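Long-range contact in serpin-12 (Manduca sexta, PDB 6CJ7), which controls the prophenoloxidase activation system in larval hemolymph, probably by inhibiting serine proteases as other inhibitory serpins do: residues A[94-99]-A[144-149]. Sequence-based numbering, arbitrary orientation.
Sequences KTANNV and SKTNDK
Helix F (131-145) of the serpin fold lies across beta-sheet A, and this contact joins its C-terminal end, with the turn that follows, to strand 92-102 (s2A): Lys145, Thr146 and Asn147 meet Lys94, Thr95 and Ala96. Antiparallel backbone bonds from Lys94 and Ala96 run to Tyr172 and Ala170 of strand 165-174; Thr95 O points the other way, toward Lys145. Ala96 points its methyl at the helix; its CB packs 3.7 Å from Lys145 CB and a little farther from Thr146 CG2. Ala96 also touches Trp141, one turn before Lys145. Two bends in the Lys145 chain (chi2 -86°, chi3 -66°) hook it round the edge of the strand, bringing CE to 3.4 Å from Thr95 O. A water bridges the same two residues, donating to Thr95 O at 2.8 Å and accepting from Lys145 NZ at 2.5 Å, a separation so short that its exact length is doubtful. Lys94 meets the turn with its aliphatic part: CB sits 3.4 Å from Lys145 O, and a bend at chi2 (-69°) carries the chain on past Asn147. The two side chains cross at about a right angle, Lys94 CE lying 3.4 Å from Asn147 ND2, a van der Waals touch. An alanine in place of Lys94 would keep the CB contact but would probably leave the Asn147 amide without its aliphatic neighbour and freer to turn. Thr146 begins a type I' turn, with Asn147 and Asp148 both in left-handed backbone conformations. The hydroxyl of Thr146 bonds through OG1 to Ile142 O of the helix and to Ile150 N just past the turn, which Lys149 N closes by bonding to Thr146 O at 2.9 Å.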
loop_
_atom_site.group_PDB
_atom_site.type_symbol
_atom_site.label_atom_id
_atom_site.label_comp_id
_atom_site.label_asym_id
_atom_site.label_seq_id
_atom_site.Cartn_x
_atom_site.Cartn_y
_atom_site.Cartn_z
ATOM N N LYS A 94 1.591 -9.606 -5.296
ATOM C CA LYS A 94 1.816 -9.263 -6.693
ATOM C C LYS A 94 1.963 -7.756 -6.800
ATOM O O LYS A 94 1.092 -7.011 -6.344
ATOM C CB LYS A 94 0.671 -9.743 -7.590
ATOM C CG LYS A 94 0.499 -11.244 -7.675
ATOM C CD LYS A 94 1.652 -11.877 -8.425
ATOM C CE LYS A 94 1.415 -13.356 -8.664
ATOM N NZ LYS A 94 2.507 -13.945 -9.492
ATOM N N THR A 95 3.069 -7.308 -7.387
ATOM C CA THR A 95 3.295 -5.883 -7.567
ATOM C C THR A 95 3.393 -5.578 -9.053
ATOM O O THR A 95 3.854 -6.405 -9.848
ATOM C CB THR A 95 4.557 -5.399 -6.851
ATOM O OG1 THR A 95 5.687 -6.142 -7.320
ATOM C CG2 THR A 95 4.420 -5.576 -5.345
ATOM N N ALA A 96 2.922 -4.394 -9.428
ATOM C CA ALA A 96 3.072 -3.904 -10.795
ATOM C C ALA A 96 3.538 -2.457 -10.728
ATOM O O ALA A 96 2.757 -1.562 -10.381
ATOM C CB ALA A 96 1.769 -4.024 -11.583
ATOM N N ASN A 97 4.810 -2.231 -11.058
ATOM C CA ASN A 97 5.410 -0.901 -11.058
ATOM C C ASN A 97 5.887 -0.588 -12.468
ATOM O O ASN A 97 6.546 -1.417 -13.097
ATOM C CB ASN A 97 6.591 -0.824 -10.072
ATOM C CG ASN A 97 6.238 -1.359 -8.689
ATOM O OD1 ASN A 97 5.361 -0.816 -8.018
ATOM N ND2 ASN A 97 6.937 -2.414 -8.257
ATOM N N ASN A 98 5.547 0.599 -12.976
ATOM C CA ASN A 98 6.045 0.951 -14.305
ATOM C C ASN A 98 5.986 2.458 -14.494
ATOM O O ASN A 98 5.208 3.165 -13.848
ATOM C CB ASN A 98 5.237 0.249 -15.412
ATOM C CG ASN A 98 6.087 -0.172 -16.608
ATOM O OD1 ASN A 98 7.010 0.535 -17.030
ATOM N ND2 ASN A 98 5.760 -1.327 -17.184
ATOM N N VAL A 99 6.816 2.939 -15.413
ATOM C CA VAL A 99 6.808 4.333 -15.852
ATOM C C VAL A 99 6.561 4.302 -17.354
ATOM O O VAL A 99 7.405 3.815 -18.116
ATOM C CB VAL A 99 8.128 5.052 -15.533
ATOM C CG1 VAL A 99 8.052 6.527 -15.953
ATOM C CG2 VAL A 99 8.485 4.932 -14.064
ATOM N N SER A 144 -2.137 -8.353 -16.001
ATOM C CA SER A 144 -1.274 -9.515 -16.185
ATOM C C SER A 144 -0.286 -9.695 -15.039
ATOM O O SER A 144 0.210 -10.807 -14.832
ATOM C CB SER A 144 -0.514 -9.407 -17.511
ATOM O OG SER A 144 0.503 -8.423 -17.448
ATOM N N LYS A 145 0.001 -8.634 -14.290
ATOM C CA LYS A 145 0.962 -8.674 -13.199
ATOM C C LYS A 145 0.316 -8.858 -11.834
ATOM O O LYS A 145 1.043 -9.001 -10.848
ATOM C CB LYS A 145 1.787 -7.380 -13.172
ATOM C CG LYS A 145 2.722 -7.185 -14.364
ATOM C CD LYS A 145 4.053 -7.869 -14.126
ATOM C CE LYS A 145 4.799 -7.203 -12.984
ATOM N NZ LYS A 145 5.969 -8.003 -12.539
ATOM N N THR A 146 -1.019 -8.827 -11.751
ATOM C CA THR A 146 -1.730 -8.804 -10.476
ATOM C C THR A 146 -2.805 -9.884 -10.407
ATOM O O THR A 146 -3.827 -9.707 -9.733
ATOM C CB THR A 146 -2.362 -7.433 -10.227
ATOM O OG1 THR A 146 -3.282 -7.134 -11.291
ATOM C CG2 THR A 146 -1.290 -6.342 -10.127
ATOM N N ASN A 147 -2.600 -11.004 -11.102
ATOM C CA ASN A 147 -3.570 -12.102 -11.119
ATOM C C ASN A 147 -4.958 -11.609 -11.538
ATOM O O ASN A 147 -5.985 -12.061 -11.029
ATOM C CB ASN A 147 -3.628 -12.805 -9.756
ATOM C CG ASN A 147 -2.440 -13.731 -9.513
ATOM O OD1 ASN A 147 -2.417 -14.481 -8.525
ATOM N ND2 ASN A 147 -1.454 -13.689 -10.405
ATOM N N ASP A 148 -4.983 -10.641 -12.458
ATOM C CA ASP A 148 -6.211 -10.037 -12.979
ATOM C C ASP A 148 -7.031 -9.324 -11.907
ATOM O O ASP A 148 -8.210 -9.036 -12.123
ATOM C CB ASP A 148 -7.084 -11.071 -13.701
ATOM C CG ASP A 148 -6.453 -11.559 -14.990
ATOM O OD1 ASP A 148 -6.384 -12.788 -15.187
ATOM O OD2 ASP A 148 -6.019 -10.719 -15.804
ATOM N N LYS A 149 -6.425 -9.002 -10.760
ATOM C CA LYS A 149 -7.160 -8.344 -9.687
ATOM C C LYS A 149 -7.272 -6.837 -9.881
ATOM O O LYS A 149 -8.206 -6.217 -9.363
ATOM C CB LYS A 149 -6.496 -8.640 -8.346
ATOM C CG LYS A 149 -6.651 -10.089 -7.918
ATOM C CD LYS A 149 -8.114 -10.493 -7.889
ATOM C CE LYS A 149 -8.270 -11.941 -7.477
ATOM N NZ LYS A 149 -7.282 -12.802 -8.179
HETATM O O HOH W 1 6.584 -6.984 -10.327
#